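Local coordinates for protein Baccell_00875 (Bacteroides cellulosilyticus DSM 14838, PDB 5NO8) that probably acts as a polysaccharide lyase that removes the rhamnose caps of complex arabinogalactan proteins, at a linkage to glucuronic acid, at residues A[155-159]-A[160-164]; A[333-336]-A[337-340]; A[539-542]-A[543-546]; A[643-646]-A[647-650]. All coordinates share one frame; numbering follows the deposited sequence.

Contact 1: A[155-159]-A[160-164]; sequences AQQCI and NSRAH
The guanidinium of R162 and the side-chain amide of Q157 are neighbouring flat groups. Their side chains run alongside each other in the same direction, yet the two planes stand 81° apart, and the amide approaches the guanidinium obliquely. S161 O lies in the guanidinium plane and takes a bond from R162 NH1 at 2.9 Å, with an N-H...O angle of 159°; seen from the carbonyl, NH1 sits above its plane and off the lone pairs. R162 NE goes to N151 OD1, so two bonds fix the rotation of the group. With R162 CG beside the backbone N (chi1 -60°), that carbon comes 3.9 Å from C158 CA, and beyond it the chain bends at chi2. The third flat group, the N160 amide, turns back along the same helix. Its ND2 donates to Q156 O at 3.0 Å while N160 N reaches that oxygen at 3.3 Å, the two donors arriving from opposite faces of the carbonyl plane. N160 OD1 accepts from R50 NE. One residue on, S161 N gives a weak bond to Q157 O (2.7 Å), and R162 N closes the turn on C158 O at 3.3 Å before the chain leaves for strand 163-168, an edge strand of an antiparallel sheet. I159, on the buried side, packs on F184 and Y540. The carbonyls of this last turn are thus met partly by backbone and partly by side-chain donors, and a positive group beside the carboxyl end of a short helix would probably be favourable to its dipole.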
loop_
_atom_site.group_PDB
_atom_site.type_symbol
_atom_site.label_atom_id
_atom_site.label_comp_id
_atom_site.label_asym_id
_atom_site.label_seq_id
_atom_site.Cartn_x
_atom_site.Cartn_y
_atom_site.Cartn_z
ATOM N N ALA A 155 -11.270 14.005 5.731
ATOM C CA ALA A 155 -10.729 14.420 4.435
ATOM C C ALA A 155 -10.097 15.813 4.430
ATOM O O ALA A 155 -9.060 16.022 3.819
ATOM C CB ALA A 155 -11.786 14.305 3.335
ATOM N N GLN A 156 -10.690 16.757 5.161
ATOM C CA GLN A 156 -10.243 18.137 5.074
ATOM C C GLN A 156 -8.910 18.299 5.789
ATOM O O GLN A 156 -8.002 18.895 5.256
ATOM C CB GLN A 156 -11.278 19.100 5.652
ATOM C CG GLN A 156 -12.495 19.289 4.741
ATOM C CD GLN A 156 -13.360 18.030 4.554
ATOM O OE1 GLN A 156 -13.834 17.757 3.438
ATOM N NE2 GLN A 156 -13.573 17.259 5.642
ATOM N N GLN A 157 -8.792 17.751 6.987
ATOM C CA GLN A 157 -7.500 17.804 7.679
ATOM C C GLN A 157 -6.430 16.977 6.951
ATOM O O GLN A 157 -5.265 17.351 6.937
ATOM C CB GLN A 157 -7.633 17.318 9.107
ATOM C CG GLN A 157 -8.365 18.274 10.016
ATOM C CD GLN A 157 -8.361 17.739 11.431
ATOM O OE1 GLN A 157 -9.274 17.022 11.826
ATOM N NE2 GLN A 157 -7.313 18.043 12.182
ATOM N N CYS A 158 -6.828 15.847 6.366
ATOM C CA CYS A 158 -5.866 15.018 5.616
ATOM C C CYS A 158 -5.270 15.776 4.452
ATOM O O CYS A 158 -4.066 15.878 4.326
ATOM C CB CYS A 158 -6.513 13.758 5.099
ATOM S SG CYS A 158 -6.833 12.594 6.400
ATOM N N ILE A 159 -6.142 16.350 3.633
ATOM C CA ILE A 159 -5.737 17.061 2.440
ATOM C C ILE A 159 -4.774 18.215 2.738
ATOM O O ILE A 159 -3.801 18.433 2.010
ATOM C CB ILE A 159 -7.025 17.509 1.684
ATOM C CG1 ILE A 159 -7.650 16.292 0.981
ATOM C CG2 ILE A 159 -6.804 18.675 0.751
ATOM C CD1 ILE A 159 -6.881 15.734 -0.185
ATOM N N ASN A 160 -5.034 18.942 3.822
ATOM C CA ASN A 160 -4.265 20.138 4.124
ATOM C C ASN A 160 -3.124 19.935 5.112
ATOM O O ASN A 160 -2.186 20.723 5.103
ATOM C CB ASN A 160 -5.222 21.212 4.645
ATOM C CG ASN A 160 -6.158 21.695 3.554
ATOM O OD1 ASN A 160 -5.730 22.339 2.593
ATOM N ND2 ASN A 160 -7.426 21.366 3.683
ATOM N N SER A 161 -3.246 18.924 5.963
ATOM C CA SER A 161 -2.461 18.858 7.211
ATOM C C SER A 161 -1.939 17.488 7.639
ATOM O O SER A 161 -1.525 17.346 8.790
ATOM C CB SER A 161 -3.335 19.390 8.363
ATOM O OG SER A 161 -3.857 20.664 8.018
ATOM N N ARG A 162 -1.986 16.497 6.750
ATOM C CA ARG A 162 -1.413 15.166 7.013
ATOM C C ARG A 162 -0.580 14.753 5.821
ATOM O O ARG A 162 -0.674 15.347 4.750
ATOM C CB ARG A 162 -2.485 14.119 7.307
ATOM C CG ARG A 162 -3.375 14.413 8.513
ATOM C CD ARG A 162 -2.566 14.364 9.806
ATOM N NE ARG A 162 -3.397 14.519 10.987
ATOM C CZ ARG A 162 -3.831 15.692 11.463
ATOM N NH1 ARG A 162 -3.518 16.830 10.867
ATOM N NH2 ARG A 162 -4.603 15.717 12.541
ATOM N N ALA A 163 0.244 13.733 6.010
ATOM C CA ALA A 163 1.187 13.330 4.952
ATOM C C ALA A 163 1.172 11.827 4.713
ATOM O O ALA A 163 1.166 11.046 5.658
ATOM C CB ALA A 163 2.586 13.780 5.312
ATOM N N HIS A 164 1.196 11.452 3.435
ATOM C CA HIS A 164 1.514 10.077 3.032
ATOM C C HIS A 164 3.030 9.908 3.168
ATOM O O HIS A 164 3.808 10.584 2.484
ATOM C CB HIS A 164 1.080 9.837 1.598
ATOM C CG HIS A 164 -0.399 9.928 1.399
ATOM N ND1 HIS A 164 -1.290 9.230 2.180
ATOM C CD2 HIS A 164 -1.138 10.600 0.482
ATOM C CE1 HIS A 164 -2.519 9.468 1.750
ATOM N NE2 HIS A 164 -2.455 10.306 0.732
#

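Contact 2: A[333-336]-A[337-340]; sequences LVIS and NTAD
N337, S336 and I335 carry this corner, where strand 326-335 gives way to helix 338-352. N337 CG stands between the backbone N and the carbonyl carbon (chi1 70°), a position from which the amide swings over the first helical turn. There N337 OD1 accepts from D340 N at 3.0 Å, a fairly straight bond (162°) that arrives from above the amide carbonyl plane. The other end of the amide answers the same residue: N337 ND2 donates to D340 OD2 at 2.7 Å, meeting the carboxylate from above its plane. D340 OD1 has a further partner in the salt bridge to R343. I335, buried, reaches across the corner, its CD1 3.5 Å from T338 OG1, and it also packs on L341. A water makes weak bonds to S336 O and N337 ND2, while S336 OG turns to E651 OE1. E268 OE2 accepts from T338 N at the helix start. This is a classical asparagine N-cap, with an added side-chain bond to the N3 residue, at the junction between a beta-sheet domain and the helical region that follows.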
loop_
_atom_site.group_PDB
_atom_site.type_symbol
_atom_site.label_atom_id
_atom_site.label_comp_id
_atom_site.label_asym_id
_atom_site.label_seq_id
_atom_site.Cartn_x
_atom_site.Cartn_y
_atom_site.Cartn_z
ATOM N N LEU A 333 11.231 -9.723 -7.727
ATOM C CA LEU A 333 10.663 -11.057 -7.654
ATOM C C LEU A 333 10.713 -11.685 -9.036
ATOM O O LEU A 333 10.411 -11.015 -10.028
ATOM C CB LEU A 333 9.193 -10.995 -7.202
ATOM C CG LEU A 333 8.432 -12.297 -7.053
ATOM C CD1 LEU A 333 8.985 -13.165 -5.942
ATOM C CD2 LEU A 333 6.943 -12.028 -6.782
ATOM N N VAL A 334 11.073 -12.958 -9.077
ATOM C CA VAL A 334 10.983 -13.773 -10.281
ATOM C C VAL A 334 9.896 -14.823 -10.141
ATOM O O VAL A 334 9.858 -15.591 -9.150
ATOM C CB VAL A 334 12.349 -14.419 -10.647
ATOM C CG1 VAL A 334 12.237 -15.182 -11.967
ATOM C CG2 VAL A 334 13.385 -13.345 -10.785
ATOM N N ILE A 335 9.010 -14.867 -11.135
ATOM C CA ILE A 335 7.942 -15.871 -11.169
ATOM C C ILE A 335 8.219 -16.779 -12.384
ATOM O O ILE A 335 8.972 -16.390 -13.255
ATOM C CB ILE A 335 6.542 -15.229 -11.231
ATOM C CG1 ILE A 335 6.341 -14.470 -12.532
ATOM C CG2 ILE A 335 6.320 -14.303 -10.030
ATOM C CD1 ILE A 335 4.921 -13.981 -12.718
ATOM N N SER A 336 7.586 -17.948 -12.449
ATOM C CA SER A 336 7.792 -18.889 -13.558
ATOM C C SER A 336 7.387 -18.206 -14.843
ATOM O O SER A 336 8.215 -17.958 -15.728
ATOM C CB SER A 336 6.941 -20.168 -13.373
ATOM O OG SER A 336 5.531 -19.856 -13.182
ATOM N N ASN A 337 6.096 -17.901 -14.943
ATOM C CA ASN A 337 5.574 -16.978 -15.944
ATOM C C ASN A 337 4.134 -16.634 -15.607
ATOM O O ASN A 337 3.428 -17.407 -14.943
ATOM C CB ASN A 337 5.668 -17.493 -17.382
ATOM C CG ASN A 337 4.724 -18.634 -17.656
ATOM O OD1 ASN A 337 3.561 -18.435 -18.024
ATOM N ND2 ASN A 337 5.227 -19.839 -17.487
ATOM N N THR A 338 3.742 -15.465 -16.064
ATOM C CA THR A 338 2.553 -14.829 -15.618
ATOM C C THR A 338 1.321 -15.573 -16.033
ATOM O O THR A 338 0.430 -15.737 -15.231
ATOM C CB THR A 338 2.491 -13.383 -16.121
ATOM O OG1 THR A 338 3.738 -12.759 -15.797
ATOM C CG2 THR A 338 1.391 -12.645 -15.462
ATOM N N ALA A 339 1.270 -16.024 -17.288
ATOM C CA ALA A 339 0.102 -16.753 -17.759
ATOM C C ALA A 339 -0.144 -18.008 -16.907
ATOM O O ALA A 339 -1.287 -18.296 -16.541
ATOM C CB ALA A 339 0.264 -17.138 -19.245
ATOM N N ASP A 340 0.919 -18.766 -16.624
ATOM C CA ASP A 340 0.800 -19.986 -15.830
ATOM C C ASP A 340 0.429 -19.651 -14.377
ATOM O O ASP A 340 -0.275 -20.433 -13.730
ATOM C CB ASP A 340 2.108 -20.806 -15.792
ATOM C CG ASP A 340 2.440 -21.505 -17.113
ATOM O OD1 ASP A 340 1.580 -21.564 -18.024
ATOM O OD2 ASP A 340 3.596 -22.010 -17.234
HETATM O O HOH W 1 8.474 -20.602 -17.185
#

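Contact 3: A[539-542]-A[543-546]; sequences NYEQ and SIVA. With GOL (glycerol), chain C.
E541 and I544 cross at about a right angle, I544 CD1 lying 3.8 Å from E541 CG. Beyond that methylene the glutamate bends at chi2 (142°) and doubles back over the start of helix 542-559, where OE1 accepts from S543 N at 2.9 Å, from above the carboxylate plane: the capping bond of an N-cap residue. S543 OG also donates to E541 OE1, at a separation so short that its exact length is doubtful. R593 forms a salt bridge with the same oxygen. The ring of Y540 and the side chain of V545 meet obliquely, with Y540 CE1 3.9 Å from V545 CG2. Q542 folds toward the next turn, its NE2 3.9 Å from A546 CB, and its amide is held by W614 O, T618 and R593. E541 O takes two backbone donors, I544 N from above its plane and V545 N nearly in line with the C=O bond. Glycerol, probably from the crystallisation liquor, donates through O2 to E541 OE2 (2.7 Å) and through O1 to S543 OG (3.0 Å), and also binds R593, W595 and D596. One carboxylate therefore caps the helix with one oxygen and offers the other to a polyol, consistent with a polar pocket able to hold sugar hydroxyls.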
loop_
_atom_site.group_PDB
_atom_site.type_symbol
_atom_site.label_atom_id
_atom_site.label_comp_id
_atom_site.label_asym_id
_atom_site.label_seq_id
_atom_site.Cartn_x
_atom_site.Cartn_y
_atom_site.Cartn_z
ATOM N N ASN A 539 -11.841 6.850 7.148
ATOM C CA ASN A 539 -12.263 8.258 7.007
ATOM C C ASN A 539 -11.775 8.908 5.730
ATOM O O ASN A 539 -12.447 9.762 5.162
ATOM C CB ASN A 539 -11.800 9.121 8.197
ATOM C CG ASN A 539 -12.387 8.681 9.529
ATOM O OD1 ASN A 539 -11.767 8.905 10.598
ATOM N ND2 ASN A 539 -13.550 8.037 9.493
ATOM N N TYR A 540 -10.579 8.517 5.304
ATOM C CA TYR A 540 -10.021 8.983 4.064
ATOM C C TYR A 540 -9.049 7.910 3.670
ATOM O O TYR A 540 -8.296 7.464 4.514
ATOM C CB TYR A 540 -9.294 10.312 4.291
ATOM C CG TYR A 540 -8.575 10.833 3.086
ATOM C CD1 TYR A 540 -9.261 11.494 2.071
ATOM C CD2 TYR A 540 -7.189 10.653 2.938
ATOM C CE1 TYR A 540 -8.606 11.953 0.939
ATOM C CE2 TYR A 540 -6.522 11.127 1.815
ATOM C CZ TYR A 540 -7.239 11.766 0.816
ATOM O OH TYR A 540 -6.586 12.238 -0.296
ATOM N N GLU A 541 -9.034 7.516 2.403
ATOM C CA GLU A 541 -8.103 6.462 1.956
ATOM C C GLU A 541 -8.096 6.301 0.456
ATOM O O GLU A 541 -8.962 6.818 -0.263
ATOM C CB GLU A 541 -8.465 5.118 2.592
ATOM C CG GLU A 541 -9.903 4.684 2.319
ATOM C CD GLU A 541 -10.031 3.184 2.085
ATOM O OE1 GLU A 541 -9.204 2.648 1.289
ATOM O OE2 GLU A 541 -10.952 2.543 2.655
ATOM N N GLN A 542 -7.129 5.522 -0.018
ATOM C CA GLN A 542 -6.988 5.285 -1.428
ATOM C C GLN A 542 -8.190 4.602 -2.083
ATOM O O GLN A 542 -8.468 4.875 -3.263
ATOM C CB GLN A 542 -5.687 4.518 -1.702
ATOM C CG GLN A 542 -5.489 4.085 -3.159
ATOM C CD GLN A 542 -5.933 2.668 -3.410
ATOM O OE1 GLN A 542 -6.364 1.972 -2.508
ATOM N NE2 GLN A 542 -5.811 2.229 -4.656
ATOM N N SER A 543 -8.899 3.738 -1.367
ATOM C CA SER A 543 -10.076 3.099 -1.961
ATOM C C SER A 543 -11.388 3.891 -1.772
ATOM O O SER A 543 -12.466 3.345 -1.976
ATOM C CB SER A 543 -10.212 1.624 -1.558
ATOM O OG SER A 543 -10.636 1.451 -0.217
ATOM N N ILE A 544 -11.276 5.165 -1.381
ATOM C CA ILE A 544 -12.315 6.189 -1.664
ATOM C C ILE A 544 -11.918 7.043 -2.863
ATOM O O ILE A 544 -12.697 7.224 -3.795
ATOM C CB ILE A 544 -12.539 7.096 -0.426
ATOM C CG1 ILE A 544 -13.070 6.249 0.727
ATOM C CG2 ILE A 544 -13.461 8.276 -0.770
ATOM C CD1 ILE A 544 -12.986 6.948 2.073
ATOM N N VAL A 545 -10.683 7.539 -2.869
ATOM C CA VAL A 545 -10.207 8.428 -3.922
ATOM C C VAL A 545 -10.117 7.688 -5.269
ATOM O O VAL A 545 -10.594 8.185 -6.294
ATOM C CB VAL A 545 -8.830 9.045 -3.571
ATOM C CG1 VAL A 545 -8.283 9.894 -4.719
ATOM C CG2 VAL A 545 -8.939 9.888 -2.298
ATOM N N ALA A 546 -9.513 6.502 -5.264
ATOM C CA ALA A 546 -9.296 5.807 -6.544
ATOM C C ALA A 546 -10.622 5.464 -7.231
ATOM O O ALA A 546 -10.758 5.711 -8.419
ATOM C CB ALA A 546 -8.423 4.570 -6.389
HETATM C C1 GOL C . -12.926 -0.870 1.867
HETATM O O1 GOL C . -13.094 0.179 0.898
HETATM C C2 GOL C . -11.446 -1.202 2.082
HETATM O O2 GOL C . -10.673 -0.118 2.659
HETATM C C3 GOL C . -11.326 -2.468 2.946
HETATM O O3 GOL C . -10.621 -2.244 4.160
#

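Contact 4: A[643-646]-A[647-650]; sequences RNNL and CLFF
N645 O and L646 O each receive an amide from three residues further on as helix 632-644 runs out into 3-10 turns. L648 N bonds to N645 O at 3.2 Å and nearly straight (169°), and F649 N to L646 O at 3.1 Å; both donors stand well above the carbonyl planes. L646 N to R643 O, 3.0 Å, starts the series. F649 then turns extended, and with CG opposite its own carbonyl carbon, beside the backbone N (chi1 -56°), its side chain comes back beside the turn, presenting the rim of the ring to the two carbonyls: CE2 is 3.6 Å from N645 O, and CD2 is 3.7 Å from L646 O, both oxygens near the ring plane. N645 and L648 lie side by side with N645 OD1 3.9 Å from L648 CD1, while N645 ND2 is bound by S615 OG and V641 O. L646 points away from residues 647-650 and packs on L684 and Y687 of helix 682-692; F649 touches that helix too, at L684, and L341 of helix 338-352. These carbonyls, buried with apolar neighbours, are satisfied by the 3-10 amides, and the faintly positive C-H rim of F649 probably adds a small electrostatic attraction.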
loop_
_atom_site.group_PDB
_atom_site.type_symbol
_atom_site.label_atom_id
_atom_site.label_comp_id
_atom_site.label_asym_id
_atom_site.label_seq_id
_atom_site.Cartn_x
_atom_site.Cartn_y
_atom_site.Cartn_z
ATOM N N ARG A 643 1.311 -5.563 -12.062
ATOM C CA ARG A 643 2.419 -6.523 -12.058
ATOM C C ARG A 643 2.963 -6.735 -10.637
ATOM O O ARG A 643 3.211 -7.868 -10.194
ATOM C CB ARG A 643 3.519 -6.012 -12.988
ATOM C CG ARG A 643 4.778 -6.793 -12.954
ATOM C CD ARG A 643 5.593 -6.528 -14.205
ATOM N NE ARG A 643 6.002 -5.134 -14.238
ATOM C CZ ARG A 643 5.783 -4.252 -15.208
ATOM N NH1 ARG A 643 5.162 -4.583 -16.332
ATOM N NH2 ARG A 643 6.264 -3.025 -15.088
ATOM N N ASN A 644 3.065 -5.642 -9.889
ATOM C CA ASN A 644 3.658 -5.724 -8.558
ATOM C C ASN A 644 2.757 -6.456 -7.569
ATOM O O ASN A 644 3.250 -7.006 -6.583
ATOM C CB ASN A 644 4.072 -4.334 -8.081
ATOM C CG ASN A 644 5.239 -3.785 -8.861
ATOM O OD1 ASN A 644 5.939 -4.527 -9.560
ATOM N ND2 ASN A 644 5.433 -2.476 -8.801
ATOM N N ASN A 645 1.450 -6.500 -7.839
ATOM C CA ASN A 645 0.551 -7.262 -7.026
ATOM C C ASN A 645 0.585 -8.763 -7.308
ATOM O O ASN A 645 -0.034 -9.543 -6.604
ATOM C CB ASN A 645 -0.867 -6.714 -7.122
ATOM C CG ASN A 645 -1.091 -5.507 -6.263
ATOM O OD1 ASN A 645 -1.764 -5.610 -5.234
ATOM N ND2 ASN A 645 -0.576 -4.355 -6.684
ATOM N N LEU A 646 1.332 -9.192 -8.312
ATOM C CA LEU A 646 1.465 -10.622 -8.565
ATOM C C LEU A 646 2.140 -11.375 -7.450
ATOM O O LEU A 646 2.002 -12.590 -7.381
ATOM C CB LEU A 646 2.198 -10.909 -9.876
ATOM C CG LEU A 646 1.467 -10.475 -11.141
ATOM C CD1 LEU A 646 2.409 -10.636 -12.314
ATOM C CD2 LEU A 646 0.181 -11.265 -11.329
ATOM N N CYS A 647 2.857 -10.680 -6.556
ATOM C CA CYS A 647 3.492 -11.359 -5.434
ATOM C C CYS A 647 2.509 -11.997 -4.457
ATOM O O CYS A 647 2.903 -12.853 -3.684
ATOM C CB CYS A 647 4.443 -10.441 -4.704
ATOM S SG CYS A 647 3.601 -9.101 -3.828
ATOM N N LEU A 648 1.224 -11.651 -4.544
ATOM C CA LEU A 648 0.198 -12.240 -3.669
ATOM C C LEU A 648 -0.238 -13.639 -4.101
ATOM O O LEU A 648 -1.054 -14.258 -3.434
ATOM C CB LEU A 648 -1.013 -11.319 -3.630
ATOM C CG LEU A 648 -0.790 -9.913 -3.069
ATOM C CD1 LEU A 648 -1.966 -9.033 -3.456
ATOM C CD2 LEU A 648 -0.565 -9.939 -1.567
ATOM N N PHE A 649 0.276 -14.116 -5.236
ATOM C CA PHE A 649 -0.127 -15.381 -5.859
ATOM C C PHE A 649 1.102 -16.254 -5.991
ATOM O O PHE A 649 2.154 -15.787 -6.466
ATOM C CB PHE A 649 -0.752 -15.075 -7.232
ATOM C CG PHE A 649 -1.892 -14.121 -7.118
ATOM C CD1 PHE A 649 -3.154 -14.586 -6.766
ATOM C CD2 PHE A 649 -1.693 -12.757 -7.269
ATOM C CE1 PHE A 649 -4.198 -13.691 -6.555
ATOM C CE2 PHE A 649 -2.744 -11.863 -7.069
ATOM C CZ PHE A 649 -3.995 -12.342 -6.715
ATOM N N PHE A 650 0.971 -17.488 -5.532
ATOM C CA PHE A 650 2.082 -18.410 -5.435
ATOM C C PHE A 650 2.035 -19.494 -6.513
ATOM O O PHE A 650 0.981 -19.749 -7.130
ATOM C CB PHE A 650 2.102 -19.002 -4.017
ATOM C CG PHE A 650 1.994 -17.940 -2.937
ATOM C CD1 PHE A 650 2.881 -16.857 -2.929
ATOM C CD2 PHE A 650 0.968 -17.968 -2.021
ATOM C CE1 PHE A 650 2.768 -15.855 -1.975
ATOM C CE2 PHE A 650 0.849 -16.982 -1.054
ATOM C CZ PHE A 650 1.752 -15.913 -1.044
#

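How the contacts relate
Along the chain the four contacts follow in numerical order and form two touching pairs. Contacts 1 and 3 have centres 12 Å apart: the short helix 155-161, next to a beta sheet, receives the ring of Y540, whose neighbours begin helix 542-559. Contacts 2 and 4, centres 9 Å apart, meet where L333 and T338 pack on C647 and L646, so the end of strand 326-335 and the start of helix 338-352 sit against the 3-10 turn that follows helix 632-644. Contacts 1 and 2 are 38 Å apart between centres, on opposite sides of the chain's centre. Each pair thus joins sheet-rich N-terminal parts to the helical C-terminal part, at two separate places.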